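Local coordinates for protein cysteine S-methyltransferase NleE (PDB 4R29) that probably inhibits host NF-kappa-B signalling by transferring a methyl group from S-adenosylmethionine to a zinc-binding cysteine of TAB2 and TAB3, at residues V102-P108 with V148-N152. The protein carries 1 engineered substitution. Sequence-based numbering, arbitrary orientation.
With SAM (S-adenosylmethionine), chain E.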
ATOM      1  N   VAL A 102      -8.607  -1.797  -7.139  1.00 15.06           N
ATOM      2  CA  VAL A 102      -9.473  -1.123  -6.196  1.00 16.59           C
ATOM      3  C   VAL A 102     -10.244   0.018  -6.883  1.00 18.02           C
ATOM      4  O   VAL A 102     -11.461   0.118  -6.725  1.00 16.22           O
ATOM      5  CB  VAL A 102      -8.697  -0.623  -4.958  1.00 14.69           C
ATOM      6  CG1 VAL A 102      -9.602   0.170  -4.056  1.00 16.01           C
ATOM      7  CG2 VAL A 102      -8.070  -1.809  -4.213  1.00 15.94           C
ATOM      8  N   ILE A 103      -9.548   0.855  -7.657  1.00 15.82           N
ATOM      9  CA  ILE A 103     -10.200   1.996  -8.299  1.00 16.49           C
ATOM     10  C   ILE A 103     -11.181   1.570  -9.400  1.00 19.40           C
ATOM     11  O   ILE A 103     -12.156   2.261  -9.670  1.00 18.51           O
ATOM     12  CB  ILE A 103      -9.207   3.077  -8.802  1.00 19.27           C
ATOM     13  CG1 ILE A 103      -8.532   2.681 -10.122  1.00 18.16           C
ATOM     14  CG2 ILE A 103      -8.173   3.439  -7.711  1.00 15.94           C
ATOM     15  CD1 ILE A 103      -7.698   3.822 -10.732  1.00 14.60           C
ATOM     16  N   SER A 104     -10.950   0.411  -9.998  1.00 17.24           N
ATOM     17  CA  SER A 104     -11.878  -0.112 -10.993  1.00 18.90           C
ATOM     18  C   SER A 104     -13.043  -0.837 -10.314  1.00 19.90           C
ATOM     19  O   SER A 104     -13.924  -1.371 -10.978  1.00 22.53           O
ATOM     20  CB  SER A 104     -11.154  -1.075 -11.934  1.00 18.40           C
ATOM     21  OG  SER A 104     -10.744  -2.253 -11.240  1.00 18.54           O
ATOM     22  N   GLY A 105     -13.023  -0.887  -8.989  1.00 18.80           N
ATOM     23  CA  GLY A 105     -14.100  -1.500  -8.231  1.00 19.27           C
ATOM     24  C   GLY A 105     -14.112  -3.026  -8.148  1.00 21.53           C
ATOM     25  O   GLY A 105     -15.093  -3.613  -7.691  1.00 22.94           O
ATOM     26  N   LYS A 106     -13.037  -3.680  -8.573  1.00 17.75           N
ATOM     27  CA  LYS A 106     -12.977  -5.145  -8.513  1.00 20.84           C
ATOM     28  C   LYS A 106     -12.952  -5.666  -7.079  1.00 22.46           C
ATOM     29  O   LYS A 106     -13.434  -6.763  -6.803  1.00 23.75           O
ATOM     30  CB  LYS A 106     -11.737  -5.680  -9.219  1.00 19.78           C
ATOM     31  CG  LYS A 106     -11.804  -5.710 -10.721  1.00 22.77           C
ATOM     32  CD  LYS A 106     -10.683  -6.591 -11.239  1.00 23.28           C
ATOM     33  CE  LYS A 106     -10.466  -6.374 -12.693  1.00 25.90           C
ATOM     34  NZ  LYS A 106     -10.418  -4.896 -12.945  1.00 35.65           N
ATOM     35  N   ARG A 107     -12.367  -4.892  -6.173  1.00 16.28           N
ATOM     36  CA  ARG A 107     -12.272  -5.305  -4.776  1.00 21.46           C
ATOM     37  C   ARG A 107     -12.227  -4.072  -3.878  1.00 20.27           C
ATOM     38  O   ARG A 107     -11.945  -2.970  -4.345  1.00 16.37           O
ATOM     39  CB  ARG A 107     -11.033  -6.206  -4.538  1.00 19.30           C
ATOM     40  CG  ARG A 107      -9.700  -5.549  -4.868  1.00 18.34           C
ATOM     41  CD  ARG A 107      -8.500  -6.438  -4.504  1.00 17.65           C
ATOM     42  NE  ARG A 107      -7.248  -5.727  -4.731  1.00 20.62           N
ATOM     43  CZ  ARG A 107      -6.086  -6.000  -4.135  1.00 22.01           C
ATOM     44  NH1 ARG A 107      -5.983  -7.003  -3.253  1.00 20.00           N
ATOM     45  NH2 ARG A 107      -5.018  -5.272  -4.433  1.00 14.03           N
ATOM     46  N   PRO A 108     -12.511  -4.258  -2.584  1.00 18.87           N
ATOM     47  CA  PRO A 108     -12.581  -3.114  -1.668  1.00 21.99           C
ATOM     48  C   PRO A 108     -11.234  -2.582  -1.122  1.00 18.66           C
ATOM     49  O   PRO A 108     -11.192  -1.436  -0.692  1.00 19.67           O
ATOM     50  CB  PRO A 108     -13.477  -3.642  -0.529  1.00 21.20           C
ATOM     51  CG  PRO A 108     -13.233  -5.113  -0.524  1.00 21.00           C
ATOM     52  CD  PRO A 108     -13.071  -5.484  -1.986  1.00 22.27           C
ATOM     53  N   VAL A 148      -2.199   1.553   2.183  1.00 17.61           N
ATOM     54  CA  VAL A 148      -3.399   0.732   2.161  1.00 18.04           C
ATOM     55  C   VAL A 148      -4.517   1.536   1.496  1.00 18.00           C
ATOM     56  O   VAL A 148      -5.015   2.524   2.058  1.00 17.74           O
ATOM     57  CB  VAL A 148      -3.834   0.313   3.593  1.00 20.44           C
ATOM     58  CG1 VAL A 148      -5.060  -0.597   3.555  1.00 15.76           C
ATOM     59  CG2 VAL A 148      -2.685  -0.385   4.337  1.00 18.28           C
ATOM     60  N   VAL A 149      -4.900   1.117   0.293  1.00 16.25           N
ATOM     61  CA  VAL A 149      -5.913   1.826  -0.486  1.00 17.65           C
ATOM     62  C   VAL A 149      -7.254   1.062  -0.439  1.00 18.58           C
ATOM     63  O   VAL A 149      -7.293  -0.158  -0.629  1.00 17.23           O
ATOM     64  CB  VAL A 149      -5.424   2.057  -1.954  1.00 20.23           C
ATOM     65  CG1 VAL A 149      -5.037   0.732  -2.610  1.00 16.98           C
ATOM     66  CG2 VAL A 149      -6.475   2.820  -2.803  1.00 18.64           C
ATOM     67  N   TYR A 150      -8.342   1.779  -0.158  1.00 21.01           N
ATOM     68  CA  TYR A 150      -9.660   1.149  -0.016  1.00 21.48           C
ATOM     69  C   TYR A 150     -10.831   1.991  -0.556  1.00 20.20           C
ATOM     70  O   TYR A 150     -10.725   3.219  -0.696  1.00 17.41           O
ATOM     71  CB  TYR A 150      -9.920   0.737   1.441  1.00 20.95           C
ATOM     72  CG  TYR A 150      -9.961   1.882   2.449  1.00 20.67           C
ATOM     73  CD1 TYR A 150      -8.783   2.393   2.998  1.00 19.75           C
ATOM     74  CD2 TYR A 150     -11.181   2.433   2.863  1.00 21.20           C
ATOM     75  CE1 TYR A 150      -8.805   3.418   3.934  1.00 22.17           C
ATOM     76  CE2 TYR A 150     -11.228   3.471   3.792  1.00 21.60           C
ATOM     77  CZ  TYR A 150     -10.033   3.963   4.323  1.00 28.46           C
ATOM     78  OH  TYR A 150     -10.059   4.995   5.235  1.00 27.89           O
ATOM     79  N   ARG A 151     -11.933   1.308  -0.878  1.00 19.80           N
ATOM     80  CA  ARG A 151     -13.179   1.964  -1.291  1.00 20.41           C
ATOM     81  C   ARG A 151     -13.896   2.481  -0.057  1.00 21.50           C
ATOM     82  O   ARG A 151     -14.259   1.703   0.830  1.00 22.20           O
ATOM     83  CB  ARG A 151     -14.126   0.986  -1.998  1.00 21.02           C
ATOM     84  CG  ARG A 151     -13.553   0.235  -3.196  1.00 19.62           C
ATOM     85  CD  ARG A 151     -13.277   1.145  -4.375  1.00 21.20           C
ATOM     86  NE  ARG A 151     -14.438   1.948  -4.767  1.00 21.68           N
ATOM     87  CZ  ARG A 151     -14.634   2.431  -5.990  1.00 23.46           C
ATOM     88  NH1 ARG A 151     -13.764   2.156  -6.970  1.00 20.46           N
ATOM     89  NH2 ARG A 151     -15.714   3.171  -6.245  1.00 22.44           N
ATOM     90  N   ASN A 152     -14.095   3.790   0.006  1.00 21.86           N
ATOM     91  CA  ASN A 152     -14.856   4.398   1.096  1.00 24.21           C
ATOM     92  C   ASN A 152     -16.357   4.231   0.864  1.00 26.92           C
ATOM     93  O   ASN A 152     -17.175   4.384   1.780  1.00 23.88           O
ATOM     94  CB  ASN A 152     -14.518   5.883   1.179  1.00 26.63           C
ATOM     95  CG  ASN A 152     -14.659   6.428   2.574  1.00 33.27           C
ATOM     96  OD1 ASN A 152     -14.554   5.689   3.561  1.00 35.41           O
ATOM     97  ND2 ASN A 152     -14.895   7.728   2.674  1.00 30.98           N
TER
HETATM   98  N   SAM E 301      -0.128  -5.718  -3.385  1.00 21.51           N
HETATM   99  CA  SAM E 301      -0.926  -6.826  -2.858  1.00 25.67           C
HETATM  100  C   SAM E 301      -2.419  -6.524  -2.919  1.00 22.86           C
HETATM  101  O   SAM E 301      -3.230  -7.456  -2.892  1.00 21.16           O
HETATM  102  OXT SAM E 301      -2.828  -5.351  -2.966  1.00 19.90           O
HETATM  103  CB  SAM E 301      -0.572  -7.160  -1.412  1.00 21.32           C
HETATM  104  CG  SAM E 301       0.774  -7.843  -1.232  1.00 30.12           C
HETATM  105  SD  SAM E 301       0.954  -8.697   0.368  1.00 36.13           S
HETATM  106  CE  SAM E 301       2.620  -9.340   0.062  1.00 31.69           C
HETATM  107  C5' SAM E 301       0.032 -10.212   0.005  1.00 30.19           C
HETATM  108  C4' SAM E 301      -0.021 -11.111   1.237  1.00 27.71           C
HETATM  109  O4' SAM E 301      -1.117 -12.003   1.143  1.00 27.15           O
HETATM  110  C3' SAM E 301       1.239 -11.958   1.388  1.00 27.50           C
HETATM  111  O3' SAM E 301       2.192 -11.327   2.224  1.00 23.85           O
HETATM  112  C2' SAM E 301       0.725 -13.248   1.988  1.00 25.28           C
HETATM  113  O2' SAM E 301       0.846 -13.118   3.375  1.00 19.46           O
HETATM  114  C1' SAM E 301      -0.764 -13.281   1.649  1.00 25.53           C
HETATM  115  N9  SAM E 301      -1.113 -14.230   0.574  1.00 21.30           N
HETATM  116  C8  SAM E 301      -2.063 -15.212   0.650  1.00 23.33           C
HETATM  117  N7  SAM E 301      -2.135 -15.854  -0.530  1.00 21.97           N
HETATM  118  C5  SAM E 301      -1.240 -15.286  -1.369  1.00 24.00           C
HETATM  119  C6  SAM E 301      -0.909 -15.555  -2.689  1.00 20.38           C
HETATM  120  N6  SAM E 301      -1.521 -16.534  -3.346  1.00 24.53           N
HETATM  121  N1  SAM E 301       0.062 -14.800  -3.305  1.00 26.32           N
HETATM  122  C2  SAM E 301       0.688 -13.777  -2.615  1.00 27.36           C
HETATM  123  N3  SAM E 301       0.353 -13.510  -1.302  1.00 26.29           N
HETATM  124  C4  SAM E 301      -0.600 -14.254  -0.688  1.00 22.72           C
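Arg151 reaches from the end of strand 145-151 to the C-terminus of helix 95-103. Its chain is bent at chi2 (-68°) and chi3 (-53°). The bends bring the guanidinium to the last carbonyls of the helix. NH1 of Arg151 donates to Val102 O at 3.1 Å, almost straight at 167°. It meets a lone pair of Val102 O, in the carbonyl plane. Val102 O also accepts from Gly105 N, in the Schellman motif that ends the helix. A second bond from Arg151 NH1 to Ile103 O is weak. The partial negative charge of the helix end probably favours the cationic group here. NH1 bonds to Ser78 O as well, and NH2 forms a salt bridge with Asp153.

The side chains of Val102 and Arg151 run past each other in opposite directions. CG1 of Val102 lies 3.8 Å from Arg151 CD, while Val102 CG2 sits 4.3 Å from Val149 CG1. Val102 thus packs against two neighbours on one strand face.

The strand backbone holds the other end of the loop. Arg151 N donates to Pro108 O at 2.8 Å. The same oxygen takes a CA-H contact from Tyr150, 3.1 Å from its CA.

Arg107 turns away from the strand towards S-adenosylmethionine. Its NH1 and NH2 grip the ligand carboxylate edge-on, with NH2 2.6 Å from OXT. Ser98 O and Phe202 O also receive bonds from this guanidinium.

The contact joins helix 95-103 and the turn after it to central strand 145-151, just before strand 109-114 enters the sheet. Helix 155-181 lies against Pro108 and Tyr150.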